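PDB 5KHL: hemin ABC transporter, periplasmic hemin-binding protein HutB from Vibrio cholerae, which probably binds hemin in the periplasm and passes it to its ABC transporter for import into the cell. Local coordinates for residues P73-G78 with A118-T123; R113-A118 with Q125-L130; Q136-L141 with I176-A181. All blocks are in the same frame, centred on the assembly; numbering follows the deposited sequence.

Overall arrangement
Contacts 1 and 2 lie in the N-terminal lobe, built on a four-stranded parallel sheet, with centres about 12 Å apart. They share helix 107-120: contact 1 joins its C-terminal end to strand 75-78, contact 2 joins another side of it to helix 125-143, and Ile77 packs on Ile117. Their segments alternate along the chain, whereas contact 3 opens after both have closed. It uses helix 125-143 further along, where this meets helix 171-178 of the second lobe, its centre about 21 Å from contact 2 and about 29 Å from contact 1. One helix thus spans both lobes, as in class III solute-binding proteins, whose rigid linking helix usually allows only small interlobe movements, probably here too.

Contact 1: residues P73-G78 with A118-T123; sequences PTHLIG and AQITHT
The imidazole of His75 meets Ile120 obliquely: the branch methyl CG2 comes up to the ring with ND1 3.5 Å away. The other ring, that of His122, has the carbonyl O of Ile120 over one face, 3.4 Å above the ring plane and nearer its margin than its centre. These groups lie where the end of helix 107-120 packs on the parallel sheet of the N-terminal lobe, as in an alpha/beta fold. His75 and Ile77, two apart on strand 75-78, both face the helix. Ile77 meets Ile120 tip to tip, its CD1 3.7 Å from Ile120 CG2. CG1 of Ile120 lies beside the backbone N (chi1 -58°), which leaves CG2 anti to that N and pointing at the strand; a beta-branched chain suits the place, because this one methyl touches both strand residues. ND1 of His75 is also hydrogen-bonded to ND2 of Asn99 on the neighbouring strand 97-100. Beyond Ile120 the helix ends in a Schellman motif: His122 takes positive phi (57°), and Thr123 N bonds to Ala118 O. The small hydroxyl residues finish the turn, for Thr121 OG1 bonds to Ile117 O while also accepting from Thr123 OG1 at 3.1 Å.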
loop_
_atom_site.group_PDB
_atom_site.type_symbol
_atom_site.label_atom_id
_atom_site.label_comp_id
_atom_site.label_asym_id
_atom_site.label_seq_id
_atom_site.Cartn_x
_atom_site.Cartn_y
_atom_site.Cartn_z
ATOM N N PRO A 73 -3.460 -2.576 26.112
ATOM C CA PRO A 73 -3.758 -1.536 25.136
ATOM C C PRO A 73 -5.147 -0.962 25.391
ATOM O O PRO A 73 -5.918 -1.548 26.149
ATOM C CB PRO A 73 -3.696 -2.288 23.804
ATOM C CG PRO A 73 -4.200 -3.626 24.147
ATOM C CD PRO A 73 -3.758 -3.915 25.567
ATOM N N THR A 74 -5.457 0.174 24.779
ATOM C CA THR A 74 -6.797 0.738 24.849
ATOM C C THR A 74 -7.482 0.640 23.493
ATOM O O THR A 74 -8.713 0.616 23.396
ATOM C CB THR A 74 -6.750 2.183 25.300
ATOM O OG1 THR A 74 -6.027 2.948 24.329
ATOM C CG2 THR A 74 -6.028 2.268 26.636
ATOM N N HIS A 75 -6.669 0.576 22.446
ATOM C CA HIS A 75 -7.175 0.457 21.097
ATOM C C HIS A 75 -6.418 -0.602 20.325
ATOM O O HIS A 75 -5.202 -0.790 20.510
ATOM C CB HIS A 75 -7.065 1.788 20.361
ATOM C CG HIS A 75 -7.832 2.895 21.000
ATOM N ND1 HIS A 75 -9.071 3.307 20.554
ATOM C CD2 HIS A 75 -7.538 3.688 22.060
ATOM C CE1 HIS A 75 -9.508 4.296 21.310
ATOM N NE2 HIS A 75 -8.592 4.547 22.231
ATOM N N LEU A 76 -7.156 -1.307 19.479
ATOM C CA LEU A 76 -6.563 -2.102 18.426
ATOM C C LEU A 76 -7.156 -1.569 17.155
ATOM O O LEU A 76 -8.371 -1.649 16.951
ATOM C CB LEU A 76 -6.857 -3.590 18.569
ATOM C CG LEU A 76 -6.585 -4.409 17.307
ATOM C CD1 LEU A 76 -5.093 -4.434 16.967
ATOM C CD2 LEU A 76 -7.110 -5.812 17.444
ATOM N N ILE A 77 -6.300 -1.005 16.311
ATOM C CA ILE A 77 -6.744 -0.380 15.089
ATOM C C ILE A 77 -6.181 -1.123 13.888
ATOM O O ILE A 77 -4.972 -1.306 13.764
ATOM C CB ILE A 77 -6.320 1.111 15.029
ATOM C CG1 ILE A 77 -6.812 1.865 16.259
ATOM C CG2 ILE A 77 -6.865 1.789 13.781
ATOM C CD1 ILE A 77 -6.169 3.242 16.413
ATOM N N GLY A 78 -7.054 -1.519 12.976
ATOM C CA GLY A 78 -6.582 -2.097 11.736
ATOM C C GLY A 78 -7.680 -2.233 10.711
ATOM O O GLY A 78 -8.772 -1.674 10.876
ATOM N N ALA A 118 -7.457 10.310 12.919
ATOM C CA ALA A 118 -7.421 11.609 13.605
ATOM C C ALA A 118 -8.431 11.660 14.746
ATOM O O ALA A 118 -8.164 12.226 15.815
ATOM C CB ALA A 118 -7.689 12.746 12.618
ATOM N N GLN A 119 -9.591 11.060 14.508
ATOM C CA GLN A 119 -10.635 10.956 15.519
ATOM C C GLN A 119 -10.235 10.063 16.719
ATOM O O GLN A 119 -10.398 10.452 17.876
ATOM C CB GLN A 119 -11.918 10.423 14.874
ATOM C CG GLN A 119 -13.146 10.520 15.754
ATOM C CD GLN A 119 -14.269 9.612 15.289
ATOM O OE1 GLN A 119 -15.387 9.663 15.813
ATOM N NE2 GLN A 119 -13.975 8.768 14.303
ATOM N N ILE A 120 -9.715 8.870 16.438
ATOM C CA ILE A 120 -9.329 7.929 17.489
ATOM C C ILE A 120 -8.183 8.487 18.318
ATOM O O ILE A 120 -8.204 8.407 19.550
ATOM C CB ILE A 120 -8.919 6.563 16.917
ATOM C CG1 ILE A 120 -10.063 5.955 16.095
ATOM C CG2 ILE A 120 -8.498 5.611 18.042
ATOM C CD1 ILE A 120 -9.596 5.012 14.976
ATOM N N THR A 121 -7.208 9.084 17.636
ATOM C CA THR A 121 -6.005 9.595 18.286
ATOM C C THR A 121 -6.139 11.050 18.746
ATOM O O THR A 121 -5.185 11.634 19.270
ATOM C CB THR A 121 -4.798 9.474 17.353
ATOM O OG1 THR A 121 -4.991 10.318 16.215
ATOM C CG2 THR A 121 -4.640 8.030 16.896
ATOM N N HIS A 122 -7.331 11.614 18.554
ATOM C CA HIS A 122 -7.644 12.970 18.977
ATOM C C HIS A 122 -6.689 14.003 18.387
ATOM O O HIS A 122 -6.269 14.939 19.071
ATOM C CB HIS A 122 -7.639 13.054 20.501
ATOM C CG HIS A 122 -8.447 11.980 21.164
ATOM N ND1 HIS A 122 -9.817 11.894 21.035
ATOM C CD2 HIS A 122 -8.078 10.948 21.958
ATOM C CE1 HIS A 122 -10.259 10.857 21.725
ATOM N NE2 HIS A 122 -9.225 10.265 22.294
ATOM N N THR A 123 -6.358 13.835 17.112
ATOM C CA THR A 123 -5.522 14.804 16.416
ATOM C C THR A 123 -6.257 15.399 15.207
ATOM O O THR A 123 -5.643 15.658 14.170
ATOM C CB THR A 123 -4.185 14.174 15.951
ATOM O OG1 THR A 123 -4.449 13.119 15.021
ATOM C CG2 THR A 123 -3.400 13.612 17.136
#

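Contact 2: residues R113-A118 with Q125-L130; sequences RIDQIA and QHAQKL
An antiparallel helical hairpin, formed by helices 107-120 and 125-143 and a short connection, sets Ile114 and Ala118 against Ala127 and Leu130. The axes of the two short segments approach to 9.3 Å and their directions differ by 163°. Ile114 and Ala118 are one helical turn apart, as are Ala127 and Leu130, so each helix offers a single apolar face to its neighbour. Close to the turn the pairing is of small residues: Ala118 CB and Ala127 CB meet at 4.0 Å, and the short methyl side chains let the backbones come near, the two CA atoms lying 6.1 Å apart. One turn further from the connection larger chains take over. Leu130, with CG anti to its backbone N (chi1 177°), stretches out from its helix and crosses Ile114 obliquely. Its CD2 methyl settles against both branches of the isoleucine, 3.9 Å from Ile114 CD1 and equally far from Ile114 CG2. Ile114 also touches Leu29 of helix 24-32, as well as Lys131 and Val134, so its branched chain is enclosed from several directions. At the border of this apolar strip stands Asp115; its OD2 passes 4.4 Å from Ala127 CB and makes a salt bridge with Lys131 further along the second helix. No hydrogen bond joins the two segments themselves. Their cohesion therefore rests on contacts between methyl groups, mostly buried, which specify shape but little direction, while the Asp115–Lys131 salt bridge adds a charged tie at the border of the apolar strip.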
loop_
_atom_site.group_PDB
_atom_site.type_symbol
_atom_site.label_atom_id
_atom_site.label_comp_id
_atom_site.label_asym_id
_atom_site.label_seq_id
_atom_site.Cartn_x
_atom_site.Cartn_y
_atom_site.Cartn_z
ATOM N N ARG A 113 -9.569 7.430 5.818
ATOM C CA ARG A 113 -8.658 6.813 6.773
ATOM C C ARG A 113 -8.033 7.865 7.686
ATOM O O ARG A 113 -7.923 7.666 8.899
ATOM C CB ARG A 113 -7.574 6.016 6.032
ATOM C CG ARG A 113 -6.962 4.859 6.842
ATOM C CD ARG A 113 -6.526 3.688 5.932
ATOM N NE ARG A 113 -5.606 4.143 4.914
ATOM C CZ ARG A 113 -5.849 4.147 3.613
ATOM N NH1 ARG A 113 -6.989 3.678 3.126
ATOM N NH2 ARG A 113 -4.927 4.618 2.801
ATOM N N ILE A 114 -7.647 8.996 7.103
ATOM C CA ILE A 114 -7.057 10.092 7.875
ATOM C C ILE A 114 -8.061 10.597 8.896
ATOM O O ILE A 114 -7.707 10.854 10.052
ATOM C CB ILE A 114 -6.585 11.262 6.964
ATOM C CG1 ILE A 114 -5.431 10.816 6.064
ATOM C CG2 ILE A 114 -6.125 12.472 7.792
ATOM C CD1 ILE A 114 -4.984 11.871 5.084
ATOM N N ASP A 115 -9.321 10.712 8.480
ATOM C CA ASP A 115 -10.380 11.147 9.396
ATOM C C ASP A 115 -10.577 10.141 10.521
ATOM O O ASP A 115 -10.700 10.525 11.683
ATOM C CB ASP A 115 -11.718 11.347 8.664
ATOM C CG ASP A 115 -11.800 12.649 7.920
ATOM O OD1 ASP A 115 -12.627 12.704 6.995
ATOM O OD2 ASP A 115 -11.065 13.605 8.248
ATOM N N GLN A 116 -10.618 8.857 10.155
ATOM C CA GLN A 116 -10.897 7.785 11.116
ATOM C C GLN A 116 -9.830 7.736 12.195
ATOM O O GLN A 116 -10.148 7.611 13.366
ATOM C CB GLN A 116 -10.999 6.430 10.413
ATOM C CG GLN A 116 -12.345 6.195 9.704
ATOM C CD GLN A 116 -12.290 5.039 8.718
ATOM O OE1 GLN A 116 -11.287 4.832 8.039
ATOM N NE2 GLN A 116 -13.372 4.277 8.642
ATOM N N ILE A 117 -8.572 7.893 11.789
ATOM C CA ILE A 117 -7.439 7.886 12.720
ATOM C C ILE A 117 -7.342 9.151 13.569
ATOM O O ILE A 117 -7.142 9.076 14.786
ATOM C CB ILE A 117 -6.084 7.711 11.972
ATOM C CG1 ILE A 117 -6.010 6.354 11.261
ATOM C CG2 ILE A 117 -4.921 7.908 12.930
ATOM C CD1 ILE A 117 -6.747 5.245 11.982
ATOM N N ALA A 118 -7.457 10.310 12.919
ATOM C CA ALA A 118 -7.421 11.609 13.605
ATOM C C ALA A 118 -8.431 11.660 14.746
ATOM O O ALA A 118 -8.164 12.226 15.815
ATOM C CB ALA A 118 -7.689 12.746 12.618
ATOM N N GLN A 125 -7.161 18.224 14.659
ATOM C CA GLN A 125 -6.454 19.464 14.358
ATOM C C GLN A 125 -5.526 19.306 13.146
ATOM O O GLN A 125 -5.471 20.175 12.273
ATOM C CB GLN A 125 -5.659 19.909 15.594
ATOM C CG GLN A 125 -5.489 21.419 15.757
ATOM C CD GLN A 125 -4.163 21.935 15.215
ATOM O OE1 GLN A 125 -3.511 21.281 14.397
ATOM N NE2 GLN A 125 -3.758 23.115 15.676
ATOM N N HIS A 126 -4.821 18.182 13.082
ATOM C CA HIS A 126 -3.849 17.950 12.014
ATOM C C HIS A 126 -4.474 17.381 10.753
ATOM O O HIS A 126 -3.796 17.242 9.736
ATOM C CB HIS A 126 -2.751 16.992 12.479
ATOM C CG HIS A 126 -1.939 17.507 13.622
ATOM N ND1 HIS A 126 -2.488 17.806 14.853
ATOM C CD2 HIS A 126 -0.616 17.770 13.727
ATOM C CE1 HIS A 126 -1.539 18.238 15.663
ATOM N NE2 HIS A 126 -0.393 18.226 15.004
ATOM N N ALA A 127 -5.754 17.034 10.827
ATOM C CA ALA A 127 -6.385 16.278 9.753
ATOM C C ALA A 127 -6.430 17.103 8.494
ATOM O O ALA A 127 -5.945 16.672 7.445
ATOM C CB ALA A 127 -7.784 15.837 10.140
ATOM N N GLN A 128 -6.998 18.302 8.610
ATOM C CA GLN A 128 -7.182 19.165 7.455
ATOM C C GLN A 128 -5.855 19.438 6.792
ATOM O O GLN A 128 -5.715 19.223 5.594
ATOM C CB GLN A 128 -7.883 20.471 7.848
ATOM C CG GLN A 128 -9.394 20.460 7.571
ATOM C CD GLN A 128 -10.083 19.164 8.032
ATOM O OE1 GLN A 128 -10.869 18.561 7.291
ATOM N NE2 GLN A 128 -9.796 18.740 9.261
ATOM N N LYS A 129 -4.864 19.865 7.563
ATOM C CA LYS A 129 -3.574 20.165 6.962
ATOM C C LYS A 129 -2.946 18.950 6.277
ATOM O O LYS A 129 -2.295 19.097 5.249
ATOM C CB LYS A 129 -2.623 20.750 8.005
ATOM C CG LYS A 129 -2.525 22.276 7.916
ATOM C CD LYS A 129 -2.175 22.707 6.482
ATOM C CE LYS A 129 -2.034 24.220 6.353
ATOM N NZ LYS A 129 -1.296 24.562 5.094
ATOM N N LEU A 130 -3.171 17.755 6.820
ATOM C CA LEU A 130 -2.633 16.533 6.211
ATOM C C LEU A 130 -3.471 16.090 5.005
ATOM O O LEU A 130 -2.934 15.667 3.982
ATOM C CB LEU A 130 -2.534 15.402 7.244
ATOM C CG LEU A 130 -2.045 14.064 6.659
ATOM C CD1 LEU A 130 -0.608 14.155 6.198
ATOM C CD2 LEU A 130 -2.206 12.925 7.634
#

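Contact 3: residues Q136-L141 with I176-A181; sequences QQINAL and IGLIGA
Leu141 and Leu178 make the tight part of this contact. CB of Leu141 comes to within 3.3 Å of Leu178 O, an apolar carbon pressed on a carbonyl, and Leu141 CD2 reaches on toward the backbone of Ile179. One turn earlier Ile138 meets Leu178 by side chain alone: its branch methyl CG2 lies 3.7 Å from Leu178 CD2, the two chains passing at a slant. The first bond of Leu178 does not aim at the partner helix, but CG anti to the carbonyl carbon (chi1 -76°) and an extended second torsion carry the CD2 methyl across; leucine, branched one carbon further out than isoleucine, suits this reach. Direct packing gives way on another side to a water, which donates to both Leu141 O at 2.7 Å and Leu178 O at 2.9 Å. It thus links two carbonyls that could not bond to each other, and Gln266 of helix 256-269 gives Leu141 O a further donor. The face of helix 125-143 turned from the contact carries the exposed Gln136 and Asn139, whose amides suit solvent. Helix 171-178 ends just here in a Schellman motif: Gly180 bonds through N to Gly177 O, and Ala181 N bonds to Ile176 O. Gly180, having no side chain, fits the positive phi of 85° without crowding the carbonyl O of Ile179. The far part of helix 125-143 is thus packed onto the C-terminal lobe, in keeping with the single interlobe helix of class III periplasmic binding proteins.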
loop_
_atom_site.group_PDB
_atom_site.type_symbol
_atom_site.label_atom_id
_atom_site.label_comp_id
_atom_site.label_asym_id
_atom_site.label_seq_id
_atom_site.Cartn_x
_atom_site.Cartn_y
_atom_site.Cartn_z
ATOM N N GLN A 136 -3.132 18.228 -2.422
ATOM C CA GLN A 136 -2.066 18.916 -3.169
ATOM C C GLN A 136 -1.139 17.966 -3.935
ATOM O O GLN A 136 -0.888 18.193 -5.120
ATOM C CB GLN A 136 -1.199 19.770 -2.238
ATOM C CG GLN A 136 -1.897 20.910 -1.540
ATOM C CD GLN A 136 -0.921 21.807 -0.807
ATOM O OE1 GLN A 136 -1.304 22.590 0.072
ATOM N NE2 GLN A 136 0.357 21.700 -1.170
ATOM N N GLN A 137 -0.612 16.924 -3.275
ATOM C CA GLN A 137 0.255 15.969 -3.980
ATOM C C GLN A 137 -0.475 15.326 -5.136
ATOM O O GLN A 137 0.117 15.086 -6.187
ATOM C CB GLN A 137 0.757 14.867 -3.063
ATOM C CG GLN A 137 1.694 15.292 -1.984
ATOM C CD GLN A 137 1.989 14.144 -1.045
ATOM O OE1 GLN A 137 2.647 13.171 -1.413
ATOM N NE2 GLN A 137 1.483 14.240 0.174
ATOM N N ILE A 138 -1.758 15.035 -4.918
ATOM C CA ILE A 138 -2.560 14.331 -5.902
ATOM C C ILE A 138 -2.795 15.242 -7.087
ATOM O O ILE A 138 -2.701 14.815 -8.231
ATOM C CB ILE A 138 -3.887 13.839 -5.303
ATOM C CG1 ILE A 138 -3.594 12.736 -4.267
ATOM C CG2 ILE A 138 -4.828 13.376 -6.403
ATOM C CD1 ILE A 138 -4.755 11.843 -3.882
ATOM N N ASN A 139 -3.049 16.515 -6.804
ATOM C CA ASN A 139 -3.224 17.524 -7.851
ATOM C C ASN A 139 -1.915 17.773 -8.600
ATOM O O ASN A 139 -1.899 17.841 -9.837
ATOM C CB ASN A 139 -3.765 18.829 -7.255
ATOM C CG ASN A 139 -5.219 18.713 -6.801
ATOM O OD1 ASN A 139 -6.054 18.136 -7.494
ATOM N ND2 ASN A 139 -5.519 19.257 -5.625
ATOM N N ALA A 140 -0.821 17.888 -7.846
ATOM C CA ALA A 140 0.521 17.980 -8.438
ATOM C C ALA A 140 0.809 16.791 -9.366
ATOM O O ALA A 140 1.303 16.985 -10.479
ATOM C CB ALA A 140 1.582 18.076 -7.354
ATOM N N LEU A 141 0.481 15.577 -8.924
ATOM C CA LEU A 141 0.618 14.397 -9.779
ATOM C C LEU A 141 -0.279 14.476 -11.030
ATOM O O LEU A 141 0.173 14.240 -12.157
ATOM C CB LEU A 141 0.301 13.122 -8.993
ATOM C CG LEU A 141 1.478 12.542 -8.195
ATOM C CD1 LEU A 141 0.996 11.688 -7.033
ATOM C CD2 LEU A 141 2.426 11.732 -9.078
ATOM N N ILE A 176 -0.889 3.979 -10.793
ATOM C CA ILE A 176 -0.685 4.140 -12.227
ATOM C C ILE A 176 -1.548 5.291 -12.812
ATOM O O ILE A 176 -1.066 6.094 -13.620
ATOM C CB ILE A 176 -0.988 2.815 -12.965
ATOM C CG1 ILE A 176 0.092 1.790 -12.659
ATOM C CG2 ILE A 176 -1.048 3.011 -14.469
ATOM C CD1 ILE A 176 -0.306 0.368 -13.047
ATOM N N GLY A 177 -2.811 5.373 -12.401
ATOM C CA GLY A 177 -3.663 6.478 -12.814
ATOM C C GLY A 177 -3.108 7.805 -12.323
ATOM O O GLY A 177 -3.038 8.765 -13.078
ATOM N N LEU A 178 -2.691 7.846 -11.058
ATOM C CA LEU A 178 -2.174 9.068 -10.453
ATOM C C LEU A 178 -0.873 9.561 -11.078
ATOM O O LEU A 178 -0.649 10.774 -11.144
ATOM C CB LEU A 178 -1.990 8.883 -8.947
ATOM C CG LEU A 178 -3.296 8.916 -8.147
ATOM C CD1 LEU A 178 -3.083 8.508 -6.707
ATOM C CD2 LEU A 178 -3.898 10.303 -8.203
ATOM N N ILE A 179 -0.016 8.655 -11.548
ATOM C CA ILE A 179 1.185 9.105 -12.242
ATOM C C ILE A 179 0.837 9.547 -13.665
ATOM O O ILE A 179 1.692 10.046 -14.394
ATOM C CB ILE A 179 2.286 8.029 -12.298
ATOM C CG1 ILE A 179 1.966 6.979 -13.364
ATOM C CG2 ILE A 179 2.559 7.443 -10.896
ATOM C CD1 ILE A 179 2.655 5.648 -13.147
ATOM N N GLY A 180 -0.422 9.375 -14.052
ATOM C CA GLY A 180 -0.881 9.832 -15.350
ATOM C C GLY A 180 -0.615 8.826 -16.449
ATOM O O GLY A 180 -0.402 9.201 -17.599
ATOM N N ALA A 181 -0.616 7.543 -16.099
ATOM C CA ALA A 181 -0.485 6.512 -17.110
ATOM C C ALA A 181 -1.815 5.774 -17.303
ATOM O O ALA A 181 -2.746 5.929 -16.503
ATOM C CB ALA A 181 0.632 5.536 -16.738
HETATM O O HOH W 1 -1.031 12.331 -13.557
#